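Long-range contacts in branched-chain alpha-ketoacid decarboxylase (Lactococcus lactis, PDB 2VBF), which probably decarboxylates branched-chain and aromatic alpha-keto acids to aldehydes, using thiamine diphosphate and a magnesium ion: residues 228-233 with 290-295; 256-261 with 356-361. All coordinates share one frame; numbering follows the deposited sequence. Where two conformers were deposited one is given.

Contacts 1 and 2 are neighbours in the central domain, their centres about 9 Å apart, and share a buried apolar patch round Phe292, Pro258 and Tyr358. Strands 231-235 and 259-261, which carry the first segment of each, lie side by side in the parallel part of the sheet: Val233 N lies 2.9 Å from Pro258 O and Val233 O lies 2.9 Å from Thr260 N, both probable hydrogen bonds. Side chains join them too, for Phe292 of contact 1 touches Pro258 and Tyr358 of contact 2, and Pro231 packs on Leu257. Contact 1 thus brings a helix against this sheet, and contact 2 a loop against the N-terminal ends of strands 231-235 and 259-261, both away from the thiamine diphosphate and magnesium sites.

Contact 1: 228-233 with 290-295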
loop_
_atom_site.group_PDB
_atom_site.type_symbol
_atom_site.label_atom_id
_atom_site.label_comp_id
_atom_site.label_asym_id
_atom_site.label_seq_id
_atom_site.Cartn_x
_atom_site.Cartn_y
_atom_site.Cartn_z
ATOM N N ALA A 228 3.905 26.899 -41.976
ATOM C CA ALA A 228 3.403 27.622 -40.810
ATOM C C ALA A 228 4.177 28.916 -40.568
ATOM O O ALA A 228 5.397 28.937 -40.675
ATOM C CB ALA A 228 3.466 26.732 -39.561
ATOM N N GLN A 229 3.449 29.986 -40.256
ATOM C CA GLN A 229 4.032 31.271 -39.876
ATOM C C GLN A 229 4.282 31.322 -38.366
ATOM O O GLN A 229 5.128 32.078 -37.892
ATOM C CB GLN A 229 3.087 32.419 -40.263
ATOM C CG GLN A 229 2.655 32.440 -41.735
ATOM C CD GLN A 229 1.856 33.692 -42.097
ATOM O OE1 GLN A 229 0.728 33.885 -41.633
ATOM N NE2 GLN A 229 2.440 34.544 -42.934
ATOM N N LYS A 230 3.511 30.533 -37.612
ATOM C CA LYS A 230 3.622 30.488 -36.162
ATOM C C LYS A 230 3.338 29.074 -35.642
ATOM O O LYS A 230 2.301 28.829 -35.032
ATOM C CB LYS A 230 2.657 31.485 -35.527
ATOM C CG LYS A 230 2.938 31.799 -34.070
ATOM C CD LYS A 230 1.938 32.823 -33.581
ATOM C CE LYS A 230 2.198 33.279 -32.178
ATOM N NZ LYS A 230 1.425 34.541 -31.930
ATOM N N PRO A 231 4.266 28.151 -35.890
ATOM C CA PRO A 231 4.078 26.798 -35.388
ATOM C C PRO A 231 4.365 26.721 -33.896
ATOM O O PRO A 231 5.129 27.531 -33.366
ATOM C CB PRO A 231 5.131 26.000 -36.157
ATOM C CG PRO A 231 6.244 26.964 -36.342
ATOM C CD PRO A 231 5.551 28.296 -36.599
ATOM N N VAL A 232 3.772 25.743 -33.222
ATOM C CA VAL A 232 4.156 25.439 -31.849
ATOM C C VAL A 232 4.151 23.919 -31.670
ATOM O O VAL A 232 3.280 23.211 -32.194
ATOM C CB VAL A 232 3.242 26.144 -30.801
ATOM C CG1 VAL A 232 1.852 25.525 -30.780
ATOM C CG2 VAL A 232 3.882 26.093 -29.383
ATOM N N VAL A 233 5.176 23.423 -30.982
ATOM C CA VAL A 233 5.267 22.018 -30.609
ATOM C C VAL A 233 4.854 21.906 -29.146
ATOM O O VAL A 233 5.239 22.734 -28.321
ATOM C CB VAL A 233 6.699 21.480 -30.778
ATOM C CG1 VAL A 233 6.766 19.977 -30.429
ATOM C CG2 VAL A 233 7.187 21.725 -32.194
ATOM N N LYS A 290 0.199 31.761 -23.122
ATOM C CA LYS A 290 -1.174 31.436 -23.484
ATOM C C LYS A 290 -1.546 31.986 -24.860
ATOM O O LYS A 290 -2.008 31.265 -25.728
ATOM C CB LYS A 290 -2.117 32.017 -22.441
ATOM C CG LYS A 290 -3.521 31.505 -22.548
ATOM C CD LYS A 290 -4.269 31.759 -21.250
ATOM C CE LYS A 290 -5.044 33.062 -21.239
ATOM N NZ LYS A 290 -4.523 34.104 -22.146
ATOM N N ASN A 291 -1.305 33.270 -25.061
ATOM C CA ASN A 291 -1.617 33.903 -26.331
ATOM C C ASN A 291 -0.861 33.302 -27.520
ATOM O O ASN A 291 -1.425 33.169 -28.607
ATOM C CB ASN A 291 -1.315 35.397 -26.253
ATOM C CG ASN A 291 -2.259 36.144 -25.320
ATOM O OD1 ASN A 291 -3.340 35.651 -24.964
ATOM N ND2 ASN A 291 -1.852 37.347 -24.922
ATOM N N PHE A 292 0.405 32.942 -27.304
ATOM C CA PHE A 292 1.245 32.392 -28.351
ATOM C C PHE A 292 0.713 31.026 -28.769
ATOM O O PHE A 292 0.431 30.782 -29.952
ATOM C CB PHE A 292 2.703 32.275 -27.870
ATOM C CG PHE A 292 3.689 32.012 -28.981
ATOM C CD1 PHE A 292 4.512 33.028 -29.450
ATOM C CD2 PHE A 292 3.803 30.748 -29.556
ATOM C CE1 PHE A 292 5.418 32.798 -30.473
ATOM C CE2 PHE A 292 4.695 30.514 -30.597
ATOM C CZ PHE A 292 5.514 31.547 -31.054
ATOM N N VAL A 293 0.573 30.135 -27.789
ATOM C CA VAL A 293 0.102 28.774 -28.050
ATOM C C VAL A 293 -1.259 28.765 -28.737
ATOM O O VAL A 293 -1.452 28.048 -29.705
ATOM C CB VAL A 293 0.013 27.931 -26.762
ATOM C CG1 VAL A 293 -0.598 26.537 -27.072
ATOM C CG2 VAL A 293 1.390 27.797 -26.125
ATOM N N GLU A 294 -2.181 29.582 -28.240
ATOM C CA GLU A 294 -3.570 29.591 -28.710
ATOM C C GLU A 294 -3.793 30.386 -30.008
ATOM O O GLU A 294 -4.885 30.332 -30.596
ATOM C CB GLU A 294 -4.486 30.092 -27.584
ATOM C CG GLU A 294 -4.408 29.189 -26.343
ATOM C CD GLU A 294 -5.266 29.643 -25.177
ATOM O OE1 GLU A 294 -5.904 30.722 -25.262
ATOM O OE2 GLU A 294 -5.303 28.904 -24.171
ATOM N N SER A 295 -2.774 31.125 -30.447
ATOM C CA SER A 295 -2.792 31.794 -31.762
ATOM C C SER A 295 -1.916 31.100 -32.831
ATOM O O SER A 295 -1.907 31.518 -34.001
ATOM C CB SER A 295 -2.363 33.256 -31.610
ATOM O OG SER A 295 -0.993 33.374 -31.277
#
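Phe292, on helix 287-295, receives the long side chain of Lys230 over one face of its ring. The methylene CE of Lys230 sits 3.6 Å from the Phe292 ring centroid, only 10° off the normal, a CH-pi contact. NZ of Lys230 is farther, 4.6 Å from that centroid and 25° off the normal, still over the face and able to add a cation-pi attraction. With CG of Phe292 anti to the backbone N (chi1 -167°), the ring reaches back toward residues 230-232. Lys230 suits its place because its extended chain offers an apolar shaft to the ring and an ammonium group to the Ser295 hydroxyl. At the ring's edge lies Pro231 O, a buried carbonyl without a hydrogen-bond partner in the model. One residue on, Val293 meets Val232 more loosely, their CG2 methyls 4.4 Å apart; these compact branched side chains fill the space between helix and strand, with Leu277 and Thr260 close by. At Ser295 the contact turns polar. Lys230 NZ donates to Ser295 OG at 2.8 Å, and Ser295 OG in turn donates to Asn291 O at 2.7 Å, so the hydroxyl relays the lysine to the carbonyl of Asn291 in the helix. From there the chain enters strand 298-302, directly beside 231-235: the helix belongs to a beta-alpha-beta crossover of the Rossmann-like central domain of thiamine diphosphate enzymes.

Contact 2: 256-261 with 356-361; sequences KLPITT and IEYEGQ
Pro258 brings its CD-CG edge over one face of the Tyr358 ring, tilted against it, and here the packing is tight. CD, offset toward the rim, stands 3.8 Å from the Tyr358 ring centroid, a CH-pi contact, while CG of Pro258 reaches Tyr358 CE2 at 3.7 Å. CG of Tyr358 is anti to the backbone N (chi1 180°), which carries the ring out to Pro258. Gly360 N lies over the opposite face, and Tyr358 OH bonds a lone pair of Gln361 O at 2.6 Å, in the carbonyl plane. Glycine suits position 360, since a beta carbon there would collide with that hydroxyl. Lys256 O comes within 3.5 Å of Tyr358 CB and is itself bonded by Tyr362 OH; Leu257 adds apolar contacts with Ile356. Replacing Tyr358 with an alanine would remove ring and hydroxyl together, which is likely to leave Pro258 uncovered on this side and Gln361 O without its phenol partner, with a gap beside Phe292. The outer side is looser: Lys256 and Glu357 run side by side, their salt bridge long at 3.8 Å between NZ and OE2. Lys256, the first residue beyond helix 245-255, has positive phi and turns the chain toward strand 259-261. CH-pi packing of Pro258 on Tyr358 thereby fastens the loop between helices 343-348 and 379-389 against the N-terminal ends of strands 231-235 and 259-261 in the central domain's sheet.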
loop_
_atom_site.group_PDB
_atom_site.type_symbol
_atom_site.label_atom_id
_atom_site.label_comp_id
_atom_site.label_asym_id
_atom_site.label_seq_id
_atom_site.Cartn_x
_atom_site.Cartn_y
_atom_site.Cartn_z
ATOM N N LYS A 256 14.608 25.496 -34.466
ATOM C CA LYS A 256 14.257 26.707 -33.705
ATOM C C LYS A 256 12.760 26.837 -33.425
ATOM O O LYS A 256 12.289 27.920 -33.088
ATOM C CB LYS A 256 14.778 27.979 -34.401
ATOM C CG LYS A 256 16.231 27.882 -34.803
ATOM C CD LYS A 256 16.766 29.229 -35.270
ATOM C CE LYS A 256 18.227 29.118 -35.742
ATOM N NZ LYS A 256 18.377 28.105 -36.832
ATOM N N LEU A 257 12.026 25.729 -33.537
ATOM C CA LEU A 257 10.565 25.767 -33.402
ATOM C C LEU A 257 10.171 26.126 -31.979
ATOM O O LEU A 257 10.773 25.616 -31.032
ATOM C CB LEU A 257 9.942 24.420 -33.775
ATOM C CG LEU A 257 9.914 24.065 -35.266
ATOM C CD1 LEU A 257 9.703 22.566 -35.459
ATOM C CD2 LEU A 257 8.829 24.878 -35.996
ATOM N N PRO A 258 9.160 27.006 -31.812
ATOM C CA PRO A 258 8.625 27.251 -30.470
ATOM C C PRO A 258 8.101 25.954 -29.851
ATOM O O PRO A 258 7.508 25.131 -30.554
ATOM C CB PRO A 258 7.475 28.244 -30.717
ATOM C CG PRO A 258 7.790 28.866 -32.036
ATOM C CD PRO A 258 8.471 27.814 -32.832
ATOM N N ILE A 259 8.365 25.768 -28.562
ATOM C CA ILE A 259 7.917 24.565 -27.855
ATOM C C ILE A 259 7.472 24.860 -26.425
ATOM O O ILE A 259 8.054 25.689 -25.717
ATOM C CB ILE A 259 9.004 23.441 -27.854
ATOM C CG1 ILE A 259 8.479 22.162 -27.165
ATOM C CG2 ILE A 259 10.293 23.915 -27.172
ATOM C CD1 ILE A 259 9.189 20.896 -27.574
ATOM N N THR A 260 6.413 24.160 -26.037
ATOM C CA THR A 260 5.892 24.178 -24.686
ATOM C C THR A 260 5.661 22.725 -24.255
ATOM O O THR A 260 5.676 21.818 -25.086
ATOM C CB THR A 260 4.588 25.025 -24.617
ATOM O OG1 THR A 260 4.143 25.136 -23.263
ATOM C CG2 THR A 260 3.478 24.456 -25.507
ATOM N N THR A 261 5.522 22.511 -22.950
ATOM C CA THR A 261 5.017 21.255 -22.409
ATOM C C THR A 261 3.910 21.573 -21.416
ATOM O O THR A 261 3.797 22.698 -20.914
ATOM C CB THR A 261 6.113 20.405 -21.695
ATOM O OG1 THR A 261 6.408 20.963 -20.406
ATOM C CG2 THR A 261 7.394 20.335 -22.528
ATOM N N ILE A 356 13.680 22.930 -42.207
ATOM C CA ILE A 356 12.719 23.580 -41.320
ATOM C C ILE A 356 13.459 24.556 -40.420
ATOM O O ILE A 356 14.356 24.159 -39.668
ATOM C CB ILE A 356 11.926 22.563 -40.459
ATOM C CG1 ILE A 356 11.156 21.585 -41.354
ATOM C CG2 ILE A 356 10.965 23.305 -39.536
ATOM C CD1 ILE A 356 10.686 20.324 -40.652
ATOM N N GLU A 357 13.081 25.829 -40.495
ATOM C CA GLU A 357 13.704 26.863 -39.693
ATOM C C GLU A 357 12.697 27.959 -39.346
ATOM O O GLU A 357 12.261 28.720 -40.215
ATOM C CB GLU A 357 14.915 27.449 -40.425
ATOM C CG GLU A 357 15.750 28.383 -39.567
ATOM C CD GLU A 357 16.894 29.034 -40.334
ATOM O OE1 GLU A 357 17.317 28.491 -41.386
ATOM O OE2 GLU A 357 17.363 30.095 -39.871
ATOM N N TYR A 358 12.312 28.022 -38.072
ATOM C CA TYR A 358 11.444 29.086 -37.580
ATOM C C TYR A 358 12.228 30.400 -37.523
ATOM O O TYR A 358 13.307 30.450 -36.935
ATOM C CB TYR A 358 10.907 28.745 -36.194
ATOM C CG TYR A 358 10.006 29.804 -35.612
ATOM C CD1 TYR A 358 8.755 30.073 -36.166
ATOM C CD2 TYR A 358 10.400 30.542 -34.505
ATOM C CE1 TYR A 358 7.929 31.051 -35.631
ATOM C CE2 TYR A 358 9.585 31.513 -33.966
ATOM C CZ TYR A 358 8.350 31.760 -34.525
ATOM O OH TYR A 358 7.564 32.734 -33.952
ATOM N N GLU A 359 11.672 31.459 -38.113
ATOM C CA GLU A 359 12.344 32.758 -38.199
ATOM C C GLU A 359 11.635 33.872 -37.415
ATOM O O GLU A 359 12.006 35.040 -37.518
ATOM C CB GLU A 359 12.467 33.171 -39.674
ATOM C CG GLU A 359 13.280 32.201 -40.521
ATOM C CD GLU A 359 13.321 32.599 -41.992
ATOM O OE1 GLU A 359 12.299 32.434 -42.695
ATOM O OE2 GLU A 359 14.384 33.072 -42.444
ATOM N N GLY A 360 10.611 33.520 -36.647
ATOM C CA GLY A 360 9.859 34.488 -35.879
ATOM C C GLY A 360 10.415 34.639 -34.485
ATOM O O GLY A 360 11.523 34.199 -34.188
ATOM N N GLN A 361 9.619 35.271 -33.634
ATOM C CA GLN A 361 9.995 35.548 -32.266
ATOM C C GLN A 361 9.323 34.544 -31.343
ATOM O O GLN A 361 8.442 33.789 -31.759
ATOM C CB GLN A 361 9.566 36.964 -31.879
ATOM C CG GLN A 361 10.267 38.068 -32.667
ATOM C CD GLN A 361 11.777 38.007 -32.525
ATOM O OE1 GLN A 361 12.495 37.746 -33.498
ATOM N NE2 GLN A 361 12.267 38.221 -31.304
#